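Local coordinates for protein sugar kinase, pfkB family (Thermotoga maritima, PDB 2AJR) that probably phosphorylates a sugar phosphate with ATP, consistent with the 1-phosphofructokinase activity proposed for this PfkB-family kinase, and binds magnesium, at residues Val17-Phe28 with Lys45-Ile55; Gly163-Glu174 with Arg190-Asn199. One frame throughout, in Å; residues are numbered along the deposited sequence.

Contact 1 (Val17-Phe28 with Lys45-Ile55)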
# COMPACT_ATOMS: atom_id res chain seq x y z
N VAL A 17 -2.10 20.02 -14.64
CA VAL A 17 -2.42 20.28 -13.26
C VAL A 17 -2.98 19.02 -12.65
O VAL A 17 -3.94 18.46 -13.16
CB VAL A 17 -3.48 21.36 -13.16
CG1 VAL A 17 -4.01 21.47 -11.71
CG2 VAL A 17 -2.93 22.69 -13.69
N THR A 18 -2.38 18.57 -11.56
CA THR A 18 -2.81 17.37 -10.84
C THR A 18 -2.86 17.75 -9.37
O THR A 18 -1.87 17.65 -8.66
CB THR A 18 -1.81 16.21 -11.03
OG1 THR A 18 -1.59 16.00 -12.43
CG2 THR A 18 -2.31 14.94 -10.36
N LEU A 19 -4.00 18.23 -8.92
CA LEU A 19 -4.09 18.73 -7.56
C LEU A 19 -3.92 17.61 -6.55
O LEU A 19 -3.51 17.88 -5.42
CB LEU A 19 -5.40 19.48 -7.35
CG LEU A 19 -5.51 20.77 -8.18
CD1 LEU A 19 -6.65 21.64 -7.66
CD2 LEU A 19 -4.21 21.56 -8.17
N ASN A 20 -4.21 16.38 -6.97
CA ASN A 20 -4.15 15.21 -6.08
C ASN A 20 -3.32 14.07 -6.70
O ASN A 20 -3.85 13.03 -7.05
CB ASN A 20 -5.57 14.75 -5.77
CG ASN A 20 -5.66 13.93 -4.46
OD1 ASN A 20 -4.68 13.79 -3.73
ND2 ASN A 20 -6.85 13.38 -4.18
N PRO A 21 -2.00 14.25 -6.80
CA PRO A 21 -1.16 13.21 -7.38
C PRO A 21 -1.14 11.95 -6.56
O PRO A 21 -1.51 11.97 -5.39
CB PRO A 21 0.25 13.81 -7.32
CG PRO A 21 0.05 15.26 -7.11
CD PRO A 21 -1.19 15.39 -6.32
N ALA A 22 -0.68 10.85 -7.16
CA ALA A 22 -0.54 9.60 -6.42
C ALA A 22 0.67 8.81 -6.89
O ALA A 22 1.08 8.94 -8.03
CB ALA A 22 -1.80 8.78 -6.52
N LEU A 23 1.25 8.02 -5.99
CA LEU A 23 2.09 6.90 -6.37
C LEU A 23 1.19 5.69 -6.57
O LEU A 23 0.46 5.31 -5.67
CB LEU A 23 3.10 6.60 -5.28
CG LEU A 23 4.24 7.60 -5.22
CD1 LEU A 23 4.96 7.51 -3.89
CD2 LEU A 23 5.18 7.34 -6.38
N ASP A 24 1.23 5.10 -7.75
CA ASP A 24 0.43 3.93 -8.04
C ASP A 24 1.27 2.71 -7.75
O ASP A 24 2.35 2.54 -8.33
CB ASP A 24 0.01 3.92 -9.51
CG ASP A 24 -1.18 4.81 -9.79
OD1 ASP A 24 -2.15 4.78 -8.98
OD2 ASP A 24 -1.14 5.54 -10.81
N ARG A 25 0.81 1.88 -6.82
CA ARG A 25 1.40 0.57 -6.62
C ARG A 25 0.53 -0.49 -7.27
O ARG A 25 -0.53 -0.84 -6.74
CB ARG A 25 1.56 0.26 -5.14
CG ARG A 25 2.17 -1.15 -4.92
CD ARG A 25 3.13 -1.20 -3.75
NE ARG A 25 4.42 -0.56 -4.04
CZ ARG A 25 5.40 -1.10 -4.75
NH1 ARG A 25 5.29 -2.31 -5.29
NH2 ARG A 25 6.52 -0.42 -4.93
N GLU A 26 0.99 -0.99 -8.40
CA GLU A 26 0.32 -2.08 -9.12
C GLU A 26 0.89 -3.43 -8.68
O GLU A 26 2.10 -3.63 -8.56
CB GLU A 26 0.49 -1.91 -10.64
CG GLU A 26 0.08 -0.52 -11.23
CD GLU A 26 1.08 -0.01 -12.32
OE1 GLU A 26 1.00 -0.51 -13.49
OE2 GLU A 26 1.94 0.89 -12.00
N ILE A 27 -0.00 -4.37 -8.43
CA ILE A 27 0.37 -5.70 -7.98
C ILE A 27 -0.42 -6.65 -8.85
O ILE A 27 -1.63 -6.48 -9.01
CB ILE A 27 -0.03 -5.90 -6.50
CG1 ILE A 27 0.42 -4.70 -5.66
CG2 ILE A 27 0.56 -7.20 -5.95
CD1 ILE A 27 -0.32 -4.58 -4.36
N PHE A 28 0.26 -7.65 -9.41
CA PHE A 28 -0.34 -8.57 -10.36
C PHE A 28 -0.40 -9.95 -9.73
O PHE A 28 0.62 -10.57 -9.51
CB PHE A 28 0.46 -8.57 -11.68
CG PHE A 28 0.52 -7.20 -12.30
CD1 PHE A 28 -0.56 -6.70 -13.02
CD2 PHE A 28 1.63 -6.38 -12.10
CE1 PHE A 28 -0.52 -5.41 -13.58
CE2 PHE A 28 1.67 -5.07 -12.64
CZ PHE A 28 0.59 -4.59 -13.37
N LYS A 45 6.02 -8.83 -10.77
CA LYS A 45 4.57 -8.87 -10.52
C LYS A 45 4.14 -7.69 -9.64
O LYS A 45 3.03 -7.66 -9.10
CB LYS A 45 4.17 -10.21 -9.91
CG LYS A 45 4.13 -11.29 -10.97
CD LYS A 45 3.87 -12.68 -10.41
CE LYS A 45 4.15 -13.75 -11.48
NZ LYS A 45 3.56 -13.35 -12.80
N THR A 46 5.04 -6.73 -9.50
CA THR A 46 4.73 -5.46 -8.92
C THR A 46 5.36 -4.34 -9.74
O THR A 46 6.36 -4.52 -10.41
CB THR A 46 5.18 -5.38 -7.46
OG1 THR A 46 4.48 -4.30 -6.82
CG2 THR A 46 6.68 -5.15 -7.35
N GLN A 47 4.74 -3.17 -9.67
CA GLN A 47 5.18 -2.02 -10.42
C GLN A 47 4.82 -0.80 -9.60
O GLN A 47 3.77 -0.75 -8.97
CB GLN A 47 4.45 -1.97 -11.77
CG GLN A 47 5.09 -1.07 -12.82
CD GLN A 47 6.38 -1.67 -13.39
OE1 GLN A 47 7.47 -1.47 -12.83
NE2 GLN A 47 6.26 -2.39 -14.50
N MSE A 48 5.69 0.19 -9.60
CA MSE A 48 5.40 1.39 -8.87
C MSE A 48 5.80 2.60 -9.68
O MSE A 48 6.89 2.66 -10.22
CB MSE A 48 6.11 1.36 -7.54
CG MSE A 48 5.46 2.28 -6.54
SE MSE A 48 6.52 3.87 -6.20
CE MSE A 48 7.54 4.23 -7.92
N SER A 49 4.90 3.57 -9.76
CA SER A 49 5.12 4.68 -10.66
C SER A 49 4.33 5.91 -10.24
O SER A 49 3.30 5.77 -9.60
CB SER A 49 4.67 4.28 -12.06
OG SER A 49 3.29 3.94 -12.08
N PRO A 50 4.81 7.10 -10.63
CA PRO A 50 4.05 8.32 -10.46
C PRO A 50 2.73 8.26 -11.19
O PRO A 50 2.68 7.76 -12.31
CB PRO A 50 4.92 9.38 -11.11
CG PRO A 50 6.26 8.84 -11.04
CD PRO A 50 6.11 7.37 -11.24
N GLY A 51 1.69 8.80 -10.57
CA GLY A 51 0.35 8.80 -11.10
C GLY A 51 -0.45 10.03 -10.70
O GLY A 51 0.10 11.01 -10.20
N GLY A 52 -1.76 9.96 -10.90
CA GLY A 52 -2.59 11.15 -10.92
C GLY A 52 -2.81 11.49 -12.37
O GLY A 52 -1.90 11.37 -13.18
N LYS A 53 -4.02 11.90 -12.71
CA LYS A 53 -4.39 12.00 -14.12
C LYS A 53 -3.50 12.95 -14.94
O LYS A 53 -3.06 12.58 -16.02
CB LYS A 53 -5.88 12.35 -14.25
CG LYS A 53 -6.77 11.21 -13.70
CD LYS A 53 -8.29 11.38 -13.97
CE LYS A 53 -8.88 10.09 -14.56
NZ LYS A 53 -8.44 9.87 -16.02
N GLY A 54 -3.20 14.13 -14.41
CA GLY A 54 -2.40 15.10 -15.14
C GLY A 54 -0.94 14.69 -15.26
O GLY A 54 -0.27 14.97 -16.26
N ILE A 55 -0.44 14.02 -14.23
CA ILE A 55 0.90 13.49 -14.24
C ILE A 55 1.04 12.40 -15.29
O ILE A 55 2.05 12.34 -15.99
CB ILE A 55 1.30 13.02 -12.82
CG1 ILE A 55 1.57 14.26 -11.95
CG2 ILE A 55 2.53 12.11 -12.86
CD1 ILE A 55 2.20 13.98 -10.62
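R25 crosses M48, a selenomethionine, at about a right angle, laying one guanidinium face over its CB, 3.2 Å from NH2. With CG anti to the backbone N (chi1 179°) and bends further out, the arginine doubles back over strand 46-51, its edge meeting T46 OG1. That hydroxyl bonds to E26 O (3.0 Å), while Q47 N reaches the same oxygen from the opposite face of its plane; threonine suits the strand by its beta-branching, and its hydroxyl gives E26 O a second donor. The L23 side chain crosses M48 obliquely, its CD2 3.7 Å from SE. An alanine in place of R25 would probably uncover M48 and leave F123 of the second subunit without its cation-pi partner.

On the other face of this antiparallel pair, E26 lies alongside Q47 and takes a weak bond from S49 OG at its OE2 (3.3 Å). OE1 accepts from K310 N, and D24 pairs with K310 NZ. At G51 a side chain would strike D24 OD2; at G52, the N-cap of helix 53-63, the backbone angles would jam a CB against the preceding carbonyl O. The chemistry therefore differs by face: apolar groups and a cation meet the dimer partner and helix 76-89, whereas carboxylates hold the K310 loop next to the magnesium-binding residue E309.

Contact 2 (Gly163-Glu174 with Arg190-Asn199); sequences GICNELVRLARE and RIYEGPEFPN
V169 and I191 meet at about a right angle, CG2 to CG2 at 4.2 Å, and form the greasy centre of the contact together with C165, whose CB lies 3.7 Å from I191 CG1. The other branch of V169, CG1, held anti to the backbone N (chi1 167°), presses on the backbone of the loop, 3.7 Å from F197 C. Small or branched side chains suit this place, since they let the loop lie close to helix 164-174.

Polar groups flank this patch. At one end N166 ND2 donates to R190 O (2.9 Å), although the amide is crowded and its exact place less sure. At the other, E196 crosses R173 and packs by its aliphatic part, CB to CB at 3.7 Å, rather than by charge. The R173 guanidinium has F197 O at its edge and N199 OD1 over one face, 3.0 Å from NE, at an angle too poor for a hydrogen bond.

A second shell fixes the N199 amide: its OD1 accepts from V179 N and its ND2 donates to Q235 OE1. Two successive crossover helices, 164-174 and 185-193, thus pack together beside the parallel strands 149-153, 178-182 and 200-201, the beta-alpha-beta architecture of the Rossmann-like ribokinase fold.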
# COMPACT_ATOMS: atom_id res chain seq x y z
N GLY A 163 -14.66 25.02 -5.86
CA GLY A 163 -14.66 26.13 -6.82
C GLY A 163 -13.33 26.41 -7.50
O GLY A 163 -13.29 27.12 -8.52
N ILE A 164 -12.23 25.87 -6.97
CA ILE A 164 -10.91 26.15 -7.51
C ILE A 164 -10.81 25.81 -9.00
O ILE A 164 -10.24 26.59 -9.77
CB ILE A 164 -9.77 25.43 -6.74
CG1 ILE A 164 -8.43 26.08 -7.08
CG2 ILE A 164 -9.75 23.91 -7.04
CD1 ILE A 164 -7.25 25.43 -6.45
N CYS A 165 -11.39 24.69 -9.42
CA CYS A 165 -11.36 24.31 -10.84
C CYS A 165 -11.98 25.34 -11.76
O CYS A 165 -11.55 25.52 -12.90
CB CYS A 165 -12.11 23.00 -11.05
SG CYS A 165 -11.30 21.66 -10.20
N ASN A 166 -13.03 26.00 -11.27
CA ASN A 166 -13.61 27.08 -12.02
C ASN A 166 -12.56 28.18 -12.18
O ASN A 166 -12.33 28.67 -13.27
CB ASN A 166 -14.87 27.59 -11.32
CG ASN A 166 -15.63 28.57 -12.16
OD1 ASN A 166 -15.18 29.69 -12.39
ND2 ASN A 166 -16.80 28.16 -12.63
N GLU A 167 -11.88 28.54 -11.09
CA GLU A 167 -10.92 29.63 -11.15
C GLU A 167 -9.80 29.27 -12.13
O GLU A 167 -9.34 30.12 -12.87
CB GLU A 167 -10.35 30.00 -9.77
CG GLU A 167 -9.67 31.37 -9.70
N LEU A 168 -9.40 28.01 -12.14
CA LEU A 168 -8.29 27.56 -12.98
C LEU A 168 -8.61 27.65 -14.46
O LEU A 168 -7.75 28.03 -15.26
CB LEU A 168 -7.90 26.12 -12.65
CG LEU A 168 -7.24 25.97 -11.28
CD1 LEU A 168 -7.05 24.50 -10.94
CD2 LEU A 168 -5.93 26.73 -11.23
N VAL A 169 -9.84 27.27 -14.82
CA VAL A 169 -10.30 27.37 -16.20
C VAL A 169 -10.42 28.83 -16.59
O VAL A 169 -10.06 29.23 -17.71
CB VAL A 169 -11.68 26.68 -16.38
CG1 VAL A 169 -12.30 27.04 -17.73
CG2 VAL A 169 -11.55 25.16 -16.22
N ARG A 170 -10.91 29.63 -15.65
CA ARG A 170 -11.18 31.03 -15.91
C ARG A 170 -9.89 31.78 -16.18
O ARG A 170 -9.77 32.50 -17.18
CB ARG A 170 -11.92 31.63 -14.71
CG ARG A 170 -12.73 32.89 -15.04
CD ARG A 170 -12.91 33.75 -13.81
NE ARG A 170 -11.63 34.30 -13.39
CZ ARG A 170 -11.39 34.88 -12.21
NH1 ARG A 170 -12.35 35.00 -11.30
NH2 ARG A 170 -10.17 35.35 -11.95
N LEU A 171 -8.92 31.61 -15.30
CA LEU A 171 -7.62 32.23 -15.47
C LEU A 171 -6.99 31.83 -16.81
O LEU A 171 -6.49 32.69 -17.53
CB LEU A 171 -6.70 31.82 -14.31
CG LEU A 171 -7.08 32.41 -12.95
CD1 LEU A 171 -6.51 31.56 -11.81
CD2 LEU A 171 -6.58 33.84 -12.86
N ALA A 172 -7.04 30.53 -17.13
CA ALA A 172 -6.49 30.01 -18.38
C ALA A 172 -7.15 30.68 -19.57
O ALA A 172 -6.50 31.19 -20.50
CB ALA A 172 -6.69 28.51 -18.47
N ARG A 173 -8.48 30.70 -19.50
CA ARG A 173 -9.31 31.10 -20.61
C ARG A 173 -9.25 32.62 -20.88
O ARG A 173 -9.14 33.05 -22.02
CB ARG A 173 -10.74 30.61 -20.34
CG ARG A 173 -11.44 29.95 -21.49
CD ARG A 173 -10.70 28.81 -22.15
NE ARG A 173 -10.99 28.93 -23.58
CZ ARG A 173 -10.21 29.52 -24.49
NH1 ARG A 173 -9.01 30.01 -24.17
NH2 ARG A 173 -10.61 29.58 -25.76
N GLU A 174 -9.27 33.43 -19.83
CA GLU A 174 -9.08 34.86 -19.97
C GLU A 174 -7.77 35.20 -20.70
O GLU A 174 -7.66 36.24 -21.32
CB GLU A 174 -9.11 35.55 -18.60
CG GLU A 174 -10.53 35.76 -18.06
CD GLU A 174 -10.60 36.11 -16.57
OE1 GLU A 174 -9.57 36.06 -15.86
OE2 GLU A 174 -11.72 36.43 -16.11
N ARG A 190 -19.26 22.55 -11.08
CA ARG A 190 -18.70 23.73 -10.46
C ARG A 190 -18.00 24.59 -11.53
O ARG A 190 -18.09 25.82 -11.50
CB ARG A 190 -17.74 23.25 -9.38
CG ARG A 190 -17.79 23.90 -8.06
CD ARG A 190 -19.15 24.35 -7.55
NE ARG A 190 -18.92 25.66 -6.94
CZ ARG A 190 -18.32 25.85 -5.76
NH1 ARG A 190 -17.95 24.81 -5.01
NH2 ARG A 190 -18.11 27.08 -5.31
N ILE A 191 -17.36 23.93 -12.50
CA ILE A 191 -16.76 24.59 -13.66
C ILE A 191 -17.82 25.20 -14.60
O ILE A 191 -17.68 26.34 -15.04
CB ILE A 191 -15.90 23.60 -14.49
CG1 ILE A 191 -14.61 23.27 -13.73
CG2 ILE A 191 -15.59 24.15 -15.89
CD1 ILE A 191 -13.85 22.06 -14.28
N TYR A 192 -18.86 24.45 -14.90
CA TYR A 192 -19.90 24.94 -15.83
C TYR A 192 -20.82 26.00 -15.22
O TYR A 192 -21.66 26.55 -15.93
CB TYR A 192 -20.66 23.79 -16.50
CG TYR A 192 -19.83 23.19 -17.61
CD1 TYR A 192 -18.86 22.23 -17.32
CD2 TYR A 192 -19.94 23.63 -18.92
CE1 TYR A 192 -18.05 21.70 -18.31
CE2 TYR A 192 -19.13 23.09 -19.94
CZ TYR A 192 -18.18 22.13 -19.61
OH TYR A 192 -17.35 21.57 -20.56
N GLU A 193 -20.68 26.27 -13.92
CA GLU A 193 -21.18 27.50 -13.32
C GLU A 193 -20.50 28.68 -14.00
O GLU A 193 -21.11 29.49 -14.64
CB GLU A 193 -20.88 27.60 -11.80
CG GLU A 193 -21.59 26.63 -10.84
CD GLU A 193 -21.30 26.91 -9.34
OE1 GLU A 193 -20.68 27.93 -9.00
OE2 GLU A 193 -21.71 26.09 -8.48
N GLY A 194 -19.18 28.74 -13.87
CA GLY A 194 -18.44 30.01 -13.96
C GLY A 194 -18.37 30.52 -15.37
O GLY A 194 -18.65 29.76 -16.31
N PRO A 195 -18.03 31.80 -15.52
CA PRO A 195 -18.09 32.55 -16.77
C PRO A 195 -17.30 31.98 -17.94
O PRO A 195 -17.68 32.20 -19.09
CB PRO A 195 -17.53 33.94 -16.39
CG PRO A 195 -16.85 33.76 -15.10
CD PRO A 195 -17.57 32.64 -14.41
N GLU A 196 -16.22 31.26 -17.65
CA GLU A 196 -15.43 30.64 -18.71
C GLU A 196 -15.59 29.13 -18.68
O GLU A 196 -15.98 28.54 -17.68
CB GLU A 196 -13.96 31.05 -18.59
CG GLU A 196 -13.70 32.55 -18.88
CD GLU A 196 -13.80 32.94 -20.37
OE1 GLU A 196 -14.06 32.07 -21.23
OE2 GLU A 196 -13.60 34.14 -20.68
N PHE A 197 -15.28 28.52 -19.82
CA PHE A 197 -15.55 27.11 -20.02
C PHE A 197 -14.37 26.39 -20.68
O PHE A 197 -13.60 27.01 -21.43
CB PHE A 197 -16.81 26.97 -20.88
CG PHE A 197 -18.05 27.54 -20.25
CD1 PHE A 197 -18.73 26.83 -19.28
CD2 PHE A 197 -18.50 28.80 -20.60
CE1 PHE A 197 -19.86 27.36 -18.67
CE2 PHE A 197 -19.63 29.35 -20.00
CZ PHE A 197 -20.32 28.62 -19.03
N PRO A 198 -14.21 25.09 -20.41
CA PRO A 198 -13.20 24.30 -21.09
C PRO A 198 -13.42 24.22 -22.59
O PRO A 198 -14.55 24.18 -23.03
CB PRO A 198 -13.37 22.92 -20.46
CG PRO A 198 -14.02 23.17 -19.18
CD PRO A 198 -14.94 24.28 -19.42
N ASN A 199 -12.34 24.19 -23.36
CA ASN A 199 -12.43 23.97 -24.79
C ASN A 199 -12.79 22.52 -25.12
O ASN A 199 -13.61 22.27 -26.02
CB ASN A 199 -11.11 24.34 -25.44
CG ASN A 199 -10.78 25.79 -25.27
OD1 ASN A 199 -10.12 26.19 -24.30
ND2 ASN A 199 -11.31 26.61 -26.16

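In the fold
Contact 1 comes wholly before contact 2 in the chain; their centres lie 26 Å apart, with the middle of the molecule between them. Contact 1 belongs mostly to the small four-stranded sheet, but its first residues belong to strand 14-18 of the large sheet. That strand neighbours 149-153, whose chain runs on into helix 164-174 of contact 2. The two contacts touch where L19 CD1 packs 3.9 Å from I164 CG2. Contact 2 is plain packing within the large alpha/beta body, away from the magnesium site, whereas contact 1 carries the chain from that body into the small sheet, which meets the second subunit, consistent with the dimer-forming lid of ribokinase and some of its relatives.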